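Local coordinates for protein subtilase cytotoxin subunit A (PDB 2IY9) that cleaves the endoplasmic reticulum chaperone BiP at a single hinge site, as the subtilisin-like serine protease subunit of an AB5 toxin that drives host cells to stress and death, at residues 132-137 and 163-168; 124-129 and 147-152; 219-224 and 228-233; 249-254 and 276-281; 195-200 and 239-244. One frame throughout, in Å; residues are numbered along the deposited sequence.

Contact 1 of 5, residues 132-137 and 163-168; sequences SIMSNV and TELLSR
M134 reaches from the last turn of one helix to the side of another and is the one residue of its segment that touches the second helix. Ahead of it, S132 and I133 turn elsewhere, the isoleucine into the buried interior. M134 then faces the helix that carries L165. Its CG stands anti to the carbonyl carbon (chi1 -68°), and a straight second torsion carries the sulfur outward until SD rests 3.9 Å from L165 CG. Both methyls of L165 stay almost as near to the sulfur, which therefore sits over the fork of the leucine and not against one branch. Beyond SD the chain bends, bringing CE over one face of the R168 guanidinium, 4.4 Å from R168 NE and toward the rim of the group. An unbranched, flexible methionine suits this place, since it can span backbones whose nearest CA atoms, those of M134 and L165, are 9.5 Å apart. The buried leucine offers an apolar surface to the sulfur, while the partly exposed arginine covers the methyl at the margin. After M134 the helix gives way to a turn that leads away from the contact. The contact thus joins the C-terminal end of helix 125-134 to the middle of helix 160-172, where L165 also packs on I127, I130 and E131, and M134 on M169 and N172.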
# COMPACT_ATOMS: atom_id res chain seq x y z
N SER A 132 -3.31 11.40 13.12
CA SER A 132 -3.80 12.63 12.50
C SER A 132 -4.99 12.36 11.57
O SER A 132 -5.99 13.10 11.58
CB SER A 132 -2.66 13.36 11.77
OG SER A 132 -3.16 14.45 11.02
N ILE A 133 -4.90 11.28 10.79
CA ILE A 133 -6.06 10.84 10.00
C ILE A 133 -7.24 10.49 10.90
O ILE A 133 -8.37 10.93 10.68
CB ILE A 133 -5.73 9.60 9.13
CG1 ILE A 133 -4.57 9.89 8.19
CG2 ILE A 133 -6.98 9.17 8.34
CD1 ILE A 133 -3.97 8.64 7.51
N MET A 134 -6.95 9.68 11.92
CA MET A 134 -8.00 9.10 12.75
C MET A 134 -8.83 10.12 13.50
O MET A 134 -10.03 9.89 13.71
CB MET A 134 -7.40 8.07 13.70
CG MET A 134 -6.87 6.83 12.99
SD MET A 134 -6.09 5.67 14.12
CE MET A 134 -7.51 4.88 14.86
N SER A 135 -8.22 11.23 13.89
CA SER A 135 -8.91 12.28 14.65
C SER A 135 -9.55 13.38 13.79
O SER A 135 -10.16 14.31 14.31
CB SER A 135 -7.96 12.91 15.67
OG SER A 135 -6.97 13.68 15.01
N ASN A 136 -9.39 13.27 12.47
CA ASN A 136 -9.91 14.27 11.54
C ASN A 136 -11.33 13.90 11.09
O ASN A 136 -11.48 13.09 10.18
CB ASN A 136 -8.95 14.41 10.34
CG ASN A 136 -9.31 15.58 9.41
OD1 ASN A 136 -10.44 16.10 9.40
ND2 ASN A 136 -8.33 16.01 8.62
N VAL A 137 -12.35 14.49 11.72
CA VAL A 137 -13.74 14.21 11.36
C VAL A 137 -14.20 14.96 10.11
O VAL A 137 -15.31 14.73 9.63
CB VAL A 137 -14.78 14.51 12.51
CG1 VAL A 137 -14.66 13.50 13.64
CG2 VAL A 137 -14.69 15.95 13.01
N THR A 163 0.11 -1.48 18.58
CA THR A 163 -0.95 -2.46 18.82
C THR A 163 -2.24 -1.79 19.33
O THR A 163 -3.34 -2.17 18.92
CB THR A 163 -0.44 -3.58 19.74
OG1 THR A 163 0.49 -4.39 19.01
CG2 THR A 163 -1.56 -4.45 20.23
N GLU A 164 -2.10 -0.80 20.21
CA GLU A 164 -3.26 -0.04 20.67
C GLU A 164 -3.95 0.66 19.48
O GLU A 164 -5.18 0.57 19.32
CB GLU A 164 -2.85 0.97 21.74
CG GLU A 164 -4.03 1.59 22.53
CD GLU A 164 -4.78 2.67 21.75
OE1 GLU A 164 -4.13 3.45 21.01
OE2 GLU A 164 -6.03 2.74 21.88
N LEU A 165 -3.16 1.34 18.66
CA LEU A 165 -3.69 2.12 17.53
C LEU A 165 -4.39 1.24 16.50
O LEU A 165 -5.47 1.56 16.03
CB LEU A 165 -2.58 2.94 16.86
CG LEU A 165 -3.08 3.83 15.71
CD1 LEU A 165 -2.38 5.16 15.67
CD2 LEU A 165 -2.96 3.10 14.37
N LEU A 166 -3.75 0.13 16.15
CA LEU A 166 -4.29 -0.74 15.10
C LEU A 166 -5.55 -1.48 15.55
O LEU A 166 -6.50 -1.62 14.77
CB LEU A 166 -3.21 -1.70 14.59
CG LEU A 166 -2.01 -0.99 13.93
CD1 LEU A 166 -0.85 -1.94 13.76
CD2 LEU A 166 -2.37 -0.35 12.59
N SER A 167 -5.57 -1.95 16.80
CA SER A 167 -6.77 -2.63 17.30
C SER A 167 -7.94 -1.64 17.40
O SER A 167 -9.07 -2.00 17.09
CB SER A 167 -6.53 -3.35 18.63
OG SER A 167 -6.15 -2.42 19.63
N ARG A 168 -7.65 -0.40 17.78
CA ARG A 168 -8.65 0.68 17.78
C ARG A 168 -9.17 1.00 16.37
O ARG A 168 -10.38 1.07 16.15
CB ARG A 168 -8.09 1.95 18.44
CG ARG A 168 -9.11 3.08 18.66
CD ARG A 168 -8.64 4.06 19.76
NE ARG A 168 -7.68 5.07 19.30
CZ ARG A 168 -6.37 4.87 19.21
NH1 ARG A 168 -5.86 3.69 19.49
NH2 ARG A 168 -5.56 5.84 18.81

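Contact 2 of 5, residues 124-129 and 147-152; sequences DSWIRA and INISGG
A glycine backbone, with no side chain, forms the floor under the six-membered ring of W126. G152 CA lies 3.5 Å from the centroid of that ring and only 10° off its normal, a CH-pi contact over the face. The peptide nitrogen joins in, with G152 N 3.3 Å from W126 CH2, and at the other end of the residue G152 O comes to 3.4 Å from W126 CZ2. The backbone angles of G151 and G152 explain the glycines, because a CB on either would press on the preceding carbonyl oxygen; the indole lies on the main chain that this conformation presents. W126 holds CG anti to its carbonyl carbon (chi1 -57°), which sends the ring from the first turn of its helix across to the strand end. There the methyl I149 CG2 meets W126 CZ3 at 3.6 Å, obliquely to the ring, a beta-branched residue at home in a strand and apolar enough to lie against the indole. S150 O accepts a hydrogen bond from H89 NE2, and S150 OG is bonded to S272 O, H89 and S272 being inferred charge-relay members; as in subtilisins, this stretch probably lines the substrate cleft. Helix 125-134 therefore covers the end of strand 147-149, which runs in the parallel sheet beside strand 47-52, while W126 also touches V51 of that strand and W162 of helix 160-172.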
# COMPACT_ATOMS: atom_id res chain seq x y z
N ASP A 124 8.02 8.21 16.54
CA ASP A 124 6.78 7.52 16.18
C ASP A 124 6.02 8.27 15.08
O ASP A 124 4.78 8.29 15.07
CB ASP A 124 5.91 7.29 17.42
CG ASP A 124 6.59 6.39 18.46
OD1 ASP A 124 7.31 5.44 18.07
OD2 ASP A 124 6.39 6.62 19.67
N SER A 125 6.77 8.90 14.18
CA SER A 125 6.19 9.76 13.15
C SER A 125 5.12 9.02 12.35
O SER A 125 4.06 9.58 12.05
CB SER A 125 7.28 10.31 12.23
OG SER A 125 8.04 9.26 11.66
N TRP A 126 5.42 7.76 12.02
CA TRP A 126 4.47 6.83 11.41
C TRP A 126 3.14 6.82 12.16
O TRP A 126 2.07 6.92 11.55
CB TRP A 126 5.04 5.40 11.38
CG TRP A 126 6.36 5.27 10.68
CD1 TRP A 126 7.60 5.33 11.26
CD2 TRP A 126 6.57 5.06 9.28
NE1 TRP A 126 8.57 5.16 10.30
CE2 TRP A 126 7.97 5.00 9.08
CE3 TRP A 126 5.72 4.92 8.18
CZ2 TRP A 126 8.54 4.81 7.81
CZ3 TRP A 126 6.29 4.72 6.92
CH2 TRP A 126 7.68 4.68 6.75
N ILE A 127 3.22 6.70 13.48
CA ILE A 127 2.03 6.68 14.34
C ILE A 127 1.33 8.04 14.40
O ILE A 127 0.10 8.11 14.30
CB ILE A 127 2.33 6.11 15.75
CG1 ILE A 127 2.72 4.63 15.60
CG2 ILE A 127 1.13 6.28 16.69
CD1 ILE A 127 3.50 4.04 16.77
N ARG A 128 2.10 9.12 14.55
CA ARG A 128 1.52 10.47 14.54
C ARG A 128 0.76 10.76 13.25
O ARG A 128 -0.31 11.37 13.27
CB ARG A 128 2.59 11.54 14.77
CG ARG A 128 3.37 11.41 16.08
CD ARG A 128 2.48 11.40 17.32
NE ARG A 128 3.24 10.86 18.45
CZ ARG A 128 3.08 9.66 18.99
NH1 ARG A 128 2.13 8.83 18.55
NH2 ARG A 128 3.85 9.29 20.00
N ALA A 129 1.32 10.30 12.13
CA ALA A 129 0.69 10.45 10.81
C ALA A 129 -0.69 9.82 10.79
O ALA A 129 -1.64 10.44 10.30
CB ALA A 129 1.57 9.85 9.73
N ILE A 147 -4.93 3.79 3.32
CA ILE A 147 -3.68 4.35 3.82
C ILE A 147 -2.49 3.50 3.36
O ILE A 147 -2.32 2.36 3.80
CB ILE A 147 -3.70 4.45 5.38
CG1 ILE A 147 -4.92 5.26 5.86
CG2 ILE A 147 -2.40 5.06 5.91
CD1 ILE A 147 -5.22 5.04 7.34
N ASN A 148 -1.66 4.08 2.50
CA ASN A 148 -0.51 3.37 1.93
C ASN A 148 0.75 3.58 2.74
O ASN A 148 1.23 4.71 2.91
CB ASN A 148 -0.27 3.82 0.49
CG ASN A 148 0.82 3.01 -0.19
OD1 ASN A 148 2.01 3.36 -0.15
ND2 ASN A 148 0.42 1.91 -0.80
N ILE A 149 1.29 2.47 3.23
CA ILE A 149 2.54 2.49 3.98
C ILE A 149 3.53 1.53 3.30
O ILE A 149 3.67 0.37 3.69
CB ILE A 149 2.30 2.16 5.48
CG1 ILE A 149 1.13 3.02 6.01
CG2 ILE A 149 3.61 2.34 6.29
CD1 ILE A 149 1.01 3.14 7.52
N SER A 150 4.20 2.05 2.28
CA SER A 150 5.22 1.31 1.53
C SER A 150 6.55 1.33 2.28
O SER A 150 7.55 1.89 1.80
CB SER A 150 5.39 1.92 0.13
OG SER A 150 4.33 1.56 -0.73
N GLY A 151 6.56 0.73 3.46
CA GLY A 151 7.72 0.72 4.33
C GLY A 151 7.23 0.61 5.76
O GLY A 151 6.25 -0.10 6.03
N GLY A 152 7.87 1.34 6.65
CA GLY A 152 7.47 1.35 8.04
C GLY A 152 8.63 1.36 9.00
O GLY A 152 9.76 1.71 8.63

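Contact 3 of 5, residues 219-224 and 228-233; sequences AALAQY and ETPVLH
At the end of strand 215-221 of the parallel subtilase sheet, the chain turns back on itself, and the returning loop pairs through one antiparallel bridge between L221 and L232. Two hydrogen bonds of 2.8 Å hold it: A222 N gives to V231 O, and H233 N gives to A220 O. The small methyl of A222 leaves room for its neighbour, with A222 CB 3.8 Å from V231 CG2. Farther along, water 1 takes over the pairing, accepting from V231 N at 3.0 Å and donating to A222 O.

Apolar groups fill one side. P230 CG sits 3.8 Å from the centroid of the Y224 ring, 6° off the normal, so the rigid proline lies over the ring face in a CH-pi contact. With CG between N and the carbonyl carbon (chi1 64°), the Y224 ring is turned back over P230. P230 CB also meets L221 CD2 at 3.8 Å, the two side chains running side by side. The carboxylate of E228 turns back to the connecting turn, where its OE1 takes the backbone N of R225. Beyond these residues V320 of strand 319-320 touches L221, Y224 and P230, while helix 25-30 touches Y224 and strand 249-252 lies alongside in the sheet.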
# COMPACT_ATOMS: atom_id res chain seq x y z
N ALA A 219 3.26 -8.75 -0.00
CA ALA A 219 4.54 -9.25 -0.54
C ALA A 219 4.67 -8.99 -2.04
O ALA A 219 3.67 -8.73 -2.72
CB ALA A 219 4.67 -10.74 -0.26
N ALA A 220 5.89 -9.11 -2.57
CA ALA A 220 6.20 -8.72 -3.96
C ALA A 220 6.47 -9.91 -4.87
O ALA A 220 7.24 -10.82 -4.51
CB ALA A 220 7.39 -7.78 -3.98
N LEU A 221 5.82 -9.91 -6.03
CA LEU A 221 5.95 -10.99 -7.01
C LEU A 221 6.91 -10.63 -8.12
O LEU A 221 7.01 -9.46 -8.52
CB LEU A 221 4.59 -11.29 -7.64
CG LEU A 221 3.51 -11.85 -6.71
CD1 LEU A 221 2.15 -11.82 -7.37
CD2 LEU A 221 3.89 -13.27 -6.24
N ALA A 222 7.58 -11.65 -8.64
CA ALA A 222 8.36 -11.54 -9.87
C ALA A 222 7.43 -11.30 -11.05
O ALA A 222 6.24 -11.61 -11.00
CB ALA A 222 9.18 -12.80 -10.09
N GLN A 223 7.98 -10.74 -12.13
CA GLN A 223 7.21 -10.49 -13.34
C GLN A 223 6.58 -11.78 -13.86
O GLN A 223 7.23 -12.83 -13.90
CB GLN A 223 8.12 -9.89 -14.41
CG GLN A 223 7.38 -9.44 -15.66
CD GLN A 223 8.24 -8.56 -16.53
OE1 GLN A 223 9.20 -7.93 -16.05
NE2 GLN A 223 7.91 -8.48 -17.82
N TYR A 224 5.31 -11.68 -14.25
CA TYR A 224 4.58 -12.77 -14.86
C TYR A 224 3.52 -12.24 -15.83
O TYR A 224 3.11 -11.08 -15.74
CB TYR A 224 3.92 -13.65 -13.79
CG TYR A 224 2.85 -12.94 -12.97
CD1 TYR A 224 1.49 -13.12 -13.25
CD2 TYR A 224 3.20 -12.10 -11.91
CE1 TYR A 224 0.51 -12.48 -12.48
CE2 TYR A 224 2.24 -11.46 -11.14
CZ TYR A 224 0.89 -11.64 -11.43
OH TYR A 224 -0.06 -10.99 -10.66
N GLU A 228 0.43 -17.39 -16.21
CA GLU A 228 1.64 -17.95 -15.61
C GLU A 228 1.49 -17.99 -14.08
O GLU A 228 0.81 -17.14 -13.50
CB GLU A 228 2.88 -17.14 -16.01
CG GLU A 228 3.12 -17.09 -17.53
CD GLU A 228 4.28 -16.18 -17.95
OE1 GLU A 228 4.80 -15.41 -17.11
OE2 GLU A 228 4.66 -16.25 -19.14
N THR A 229 2.09 -18.99 -13.45
CA THR A 229 2.08 -19.09 -11.98
C THR A 229 3.14 -18.14 -11.40
O THR A 229 4.33 -18.30 -11.68
CB THR A 229 2.34 -20.53 -11.50
OG1 THR A 229 1.24 -21.38 -11.89
CG2 THR A 229 2.51 -20.59 -9.98
N PRO A 230 2.71 -17.15 -10.60
CA PRO A 230 3.64 -16.21 -9.99
C PRO A 230 4.52 -16.86 -8.95
O PRO A 230 4.14 -17.87 -8.34
CB PRO A 230 2.72 -15.18 -9.31
CG PRO A 230 1.40 -15.36 -9.94
CD PRO A 230 1.31 -16.83 -10.26
N VAL A 231 5.70 -16.28 -8.78
CA VAL A 231 6.60 -16.59 -7.68
C VAL A 231 6.95 -15.26 -7.01
O VAL A 231 6.86 -14.20 -7.65
CB VAL A 231 7.88 -17.29 -8.17
CG1 VAL A 231 7.57 -18.69 -8.70
CG2 VAL A 231 8.57 -16.46 -9.24
N LEU A 232 7.33 -15.32 -5.74
CA LEU A 232 7.78 -14.11 -5.04
C LEU A 232 9.10 -13.62 -5.62
O LEU A 232 9.95 -14.43 -5.99
CB LEU A 232 7.91 -14.34 -3.53
CG LEU A 232 6.73 -13.80 -2.69
CD1 LEU A 232 5.43 -14.59 -2.91
CD2 LEU A 232 7.06 -13.73 -1.20
N HIS A 233 9.23 -12.30 -5.74
CA HIS A 233 10.48 -11.66 -6.12
C HIS A 233 11.54 -12.01 -5.09
O HIS A 233 11.32 -11.86 -3.88
CB HIS A 233 10.31 -10.14 -6.26
CG HIS A 233 11.60 -9.38 -6.40
ND1 HIS A 233 12.40 -9.47 -7.52
CD2 HIS A 233 12.22 -8.53 -5.55
CE1 HIS A 233 13.47 -8.71 -7.35
NE2 HIS A 233 13.39 -8.13 -6.16
O HOH W 1 6.02 -14.35 -11.04
O HOH W 2 6.56 -15.87 -15.20

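Contact 4 of 5, residues 249-254 and 276-281; sequences IAAPGQ and AIVSGV
V278 and I277, with P252 opposite, bury most of the surface here, where the helix that begins just before the inferred catalytic serine S272 lies across the outermost strand of the parallel sheet in the alpha/beta subtilase fold; beside that strand R319 and L321 pair with A250. The axes of strand 249-252 and helix 276-281 pass 8.3 Å apart, and their directions differ by 100°, so the helix meets the strand nearly at a right angle. V278 uses a single branch: with CG1 anti to the backbone N (chi1 170°), CG2 is directed at the strand and comes to 3.6 Å from A251 CB. The same methyl also faces I249 CG2, a looser 4.2 Å away. An alanine suits the middle of this strand because its short side chain makes room for the valine, whereas the larger I249 fills in beside it. All these residues are buried, and no hydrogen bond crosses the contact. Next to V278, I277 reaches P252 with its CD1, which meets P252 CB at 4.0 Å, and Y26 of helix 25-30 touches both residues. That methyl also lies 3.5 Å from P252 O, a buried carbonyl oxygen that has no hydrogen-bond partner in the model.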
# COMPACT_ATOMS: atom_id res chain seq x y z
N ILE A 249 -1.40 -10.91 1.11
CA ILE A 249 -1.54 -10.94 -0.35
C ILE A 249 -0.19 -10.63 -0.99
O ILE A 249 0.65 -9.91 -0.41
CB ILE A 249 -2.62 -9.91 -0.83
CG1 ILE A 249 -3.09 -10.23 -2.26
CG2 ILE A 249 -2.11 -8.46 -0.71
CD1 ILE A 249 -4.34 -9.45 -2.69
N ALA A 250 0.02 -11.17 -2.19
CA ALA A 250 1.17 -10.81 -2.99
C ALA A 250 0.71 -10.08 -4.25
O ALA A 250 -0.36 -10.35 -4.81
CB ALA A 250 2.00 -12.05 -3.34
N ALA A 251 1.54 -9.14 -4.68
CA ALA A 251 1.21 -8.32 -5.82
C ALA A 251 2.45 -8.09 -6.67
O ALA A 251 3.57 -8.29 -6.18
CB ALA A 251 0.61 -7.00 -5.34
N PRO A 252 2.26 -7.70 -7.94
CA PRO A 252 3.38 -7.31 -8.80
C PRO A 252 4.41 -6.44 -8.07
O PRO A 252 4.07 -5.39 -7.52
CB PRO A 252 2.70 -6.52 -9.91
CG PRO A 252 1.39 -7.25 -10.08
CD PRO A 252 0.97 -7.64 -8.66
N GLY A 253 5.67 -6.90 -8.05
CA GLY A 253 6.74 -6.17 -7.38
C GLY A 253 8.11 -6.34 -8.00
O GLY A 253 9.11 -6.29 -7.29
N GLN A 254 8.17 -6.50 -9.31
CA GLN A 254 9.45 -6.57 -10.03
C GLN A 254 9.39 -5.78 -11.34
O GLN A 254 8.39 -5.83 -12.04
CB GLN A 254 9.80 -8.03 -10.33
CG GLN A 254 11.22 -8.24 -10.80
CD GLN A 254 11.46 -9.67 -11.19
OE1 GLN A 254 10.96 -10.13 -12.21
NE2 GLN A 254 12.20 -10.39 -10.36
N ALA A 276 2.05 -0.28 -3.17
CA ALA A 276 1.43 0.86 -3.86
C ALA A 276 0.34 0.38 -4.81
O ALA A 276 -0.75 0.96 -4.90
CB ALA A 276 2.48 1.68 -4.60
N ILE A 277 0.64 -0.70 -5.52
CA ILE A 277 -0.27 -1.26 -6.50
C ILE A 277 -1.56 -1.76 -5.83
O ILE A 277 -2.67 -1.51 -6.34
CB ILE A 277 0.45 -2.34 -7.33
CG1 ILE A 277 1.46 -1.66 -8.28
CG2 ILE A 277 -0.55 -3.19 -8.13
CD1 ILE A 277 2.48 -2.60 -8.93
N VAL A 278 -1.42 -2.43 -4.69
CA VAL A 278 -2.60 -2.92 -3.96
C VAL A 278 -3.47 -1.75 -3.50
O VAL A 278 -4.70 -1.80 -3.61
CB VAL A 278 -2.23 -3.85 -2.77
CG1 VAL A 278 -3.48 -4.11 -1.90
CG2 VAL A 278 -1.67 -5.18 -3.29
N SER A 279 -2.82 -0.70 -3.00
CA SER A 279 -3.52 0.52 -2.61
C SER A 279 -4.29 1.14 -3.76
O SER A 279 -5.39 1.64 -3.55
CB SER A 279 -2.54 1.56 -2.03
OG SER A 279 -2.09 1.16 -0.75
N GLY A 280 -3.72 1.11 -4.97
CA GLY A 280 -4.45 1.64 -6.14
C GLY A 280 -5.70 0.84 -6.46
O GLY A 280 -6.73 1.40 -6.84
N VAL A 281 -5.62 -0.48 -6.29
CA VAL A 281 -6.78 -1.35 -6.52
C VAL A 281 -7.84 -1.06 -5.46
O VAL A 281 -9.00 -0.89 -5.78
CB VAL A 281 -6.39 -2.85 -6.54
CG1 VAL A 281 -7.65 -3.74 -6.67
CG2 VAL A 281 -5.38 -3.12 -7.68

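Contact 5 of 5, residues 195-200 and 239-244; sequences QRIWPA and GSRFGN
R241 presses the end of its long side chain onto the backbone at Q195, and this is the tight part of the contact. R241 NH1 donates to Q195 O over 2.8 Å with an N-H...O angle of 154°, the oxygen lying near the guanidinium plane though 17° out of it. The arginine reaches so far because its chain is extended from CG to NE, with CG anti to the carbonyl carbon (chi1 -77°). I197 crosses it at about a right angle, and its terminal methyl CD1 stands 3.4 Å from R241 NH1, giving the charged group an apolar neighbour. I197 also packs on G151 and G152, close to the inferred catalytic residues. The acceptor at Q195 is a main-chain carbonyl, and the side chain leads away.

The looser side is filled by water. Water 4 accepts from R241 NH1 at 3.0 Å and from I197 N at 3.1 Å, thus joining the two segments, while water 3 accepts from R241 NH2 at 2.9 Å and gives a weak bond to Q195 O. Both waters lie at the edge of the guanidinium, in its plane. D184 forms a salt bridge with R241 NH2, although K154 NZ is also close. NH1 is thus shared between a carbonyl and a water, and the acid at NH2 probably offsets the positive charge, which probably fixes the rotation of the group while it links the two segments, which meet mainly through this arginine.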
# COMPACT_ATOMS: atom_id res chain seq x y z
N GLN A 195 13.67 -6.95 14.03
CA GLN A 195 13.93 -6.89 12.59
C GLN A 195 12.65 -6.80 11.74
O GLN A 195 12.71 -6.48 10.55
CB GLN A 195 14.77 -8.09 12.14
CG GLN A 195 16.17 -8.19 12.80
CD GLN A 195 16.82 -9.55 12.58
OE1 GLN A 195 16.18 -10.61 12.71
NE2 GLN A 195 18.12 -9.54 12.25
N ARG A 196 11.50 -7.08 12.35
CA ARG A 196 10.22 -7.08 11.64
C ARG A 196 9.72 -5.67 11.42
O ARG A 196 9.87 -4.81 12.30
CB ARG A 196 9.17 -7.90 12.39
CG ARG A 196 9.36 -9.40 12.28
CD ARG A 196 8.36 -10.13 13.13
NE ARG A 196 8.58 -11.57 13.12
CZ ARG A 196 8.43 -12.36 14.19
NH1 ARG A 196 8.07 -11.84 15.36
NH2 ARG A 196 8.66 -13.65 14.07
N ILE A 197 9.13 -5.43 10.26
CA ILE A 197 8.67 -4.08 9.90
C ILE A 197 7.21 -3.87 10.28
O ILE A 197 6.35 -4.70 9.98
CB ILE A 197 8.91 -3.79 8.39
CG1 ILE A 197 10.40 -3.90 8.08
CG2 ILE A 197 8.40 -2.41 8.02
CD1 ILE A 197 10.70 -4.31 6.67
N TRP A 198 6.97 -2.75 10.96
CA TRP A 198 5.64 -2.32 11.40
C TRP A 198 5.10 -1.25 10.44
O TRP A 198 5.88 -0.46 9.94
CB TRP A 198 5.73 -1.77 12.83
CG TRP A 198 5.85 -2.87 13.86
CD1 TRP A 198 6.99 -3.53 14.23
CD2 TRP A 198 4.78 -3.45 14.63
NE1 TRP A 198 6.70 -4.48 15.18
CE2 TRP A 198 5.36 -4.46 15.44
CE3 TRP A 198 3.40 -3.22 14.71
CZ2 TRP A 198 4.59 -5.24 16.32
CZ3 TRP A 198 2.65 -3.98 15.59
CH2 TRP A 198 3.24 -4.99 16.37
N PRO A 199 3.77 -1.21 10.21
CA PRO A 199 2.73 -2.01 10.86
C PRO A 199 2.47 -3.40 10.28
O PRO A 199 1.58 -4.09 10.78
CB PRO A 199 1.47 -1.15 10.69
CG PRO A 199 1.71 -0.38 9.43
CD PRO A 199 3.20 -0.25 9.24
N ALA A 200 3.21 -3.84 9.27
CA ALA A 200 3.01 -5.20 8.76
C ALA A 200 3.18 -6.26 9.89
O ALA A 200 2.49 -7.28 9.88
CB ALA A 200 3.94 -5.51 7.59
N GLY A 239 14.56 -8.48 -2.59
CA GLY A 239 13.71 -9.65 -2.54
C GLY A 239 12.62 -9.53 -1.49
O GLY A 239 12.85 -8.95 -0.41
N SER A 240 11.45 -10.09 -1.79
CA SER A 240 10.31 -9.98 -0.88
C SER A 240 10.52 -10.81 0.37
O SER A 240 10.87 -11.98 0.30
CB SER A 240 9.02 -10.45 -1.56
OG SER A 240 7.90 -10.28 -0.70
N ARG A 241 10.29 -10.20 1.53
CA ARG A 241 10.06 -10.97 2.74
C ARG A 241 8.79 -11.81 2.56
O ARG A 241 7.96 -11.52 1.68
CB ARG A 241 9.95 -10.06 3.96
CG ARG A 241 11.28 -9.57 4.42
CD ARG A 241 11.20 -8.78 5.71
NE ARG A 241 12.55 -8.47 6.16
CZ ARG A 241 12.86 -7.74 7.23
NH1 ARG A 241 11.90 -7.24 8.00
NH2 ARG A 241 14.13 -7.53 7.52
N PHE A 242 8.64 -12.86 3.37
CA PHE A 242 7.56 -13.82 3.19
C PHE A 242 7.23 -14.56 4.47
O PHE A 242 7.95 -14.48 5.48
CB PHE A 242 7.91 -14.82 2.08
CG PHE A 242 9.04 -15.77 2.43
CD1 PHE A 242 8.78 -17.01 3.03
CD2 PHE A 242 10.36 -15.44 2.15
CE1 PHE A 242 9.82 -17.89 3.37
CE2 PHE A 242 11.41 -16.32 2.46
CZ PHE A 242 11.14 -17.54 3.08
N GLY A 243 6.12 -15.30 4.43
CA GLY A 243 5.77 -16.18 5.54
C GLY A 243 4.29 -16.25 5.75
O GLY A 243 3.63 -15.24 6.00
N ASN A 244 3.76 -17.47 5.65
CA ASN A 244 2.36 -17.73 5.95
C ASN A 244 2.01 -17.15 7.32
O ASN A 244 2.79 -17.27 8.27
CB ASN A 244 2.08 -19.22 5.89
CG ASN A 244 0.61 -19.53 5.96
OD1 ASN A 244 0.01 -19.48 7.03
ND2 ASN A 244 0.01 -19.85 4.83
O HOH W 3 15.96 -6.17 9.33
O HOH W 4 8.94 -7.67 8.08

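Overall arrangement
From the N terminus, helix 125-134 enters first, and contacts 1 and 2 both start on it. They cross along the chain: contact 2 runs forward to strand 147-149 and contact 1 to helix 160-172, so the helix is tied to the sheet and to the next helix; the two touch through I133 with I147 and L165 with I127. Contact 5 then closes a long loop from 195-200 to 239-244, and the short turn-back of contact 3 lies within that loop. Contact 4 follows in series, from strand 249-252 to helix 271-288. Contacts 3 and 4 meet where strands 215-221 and 249-252 pair, contact 2 meets contact 4 through N148 and S279, and contact 5 touches contacts 1, 2 and 3.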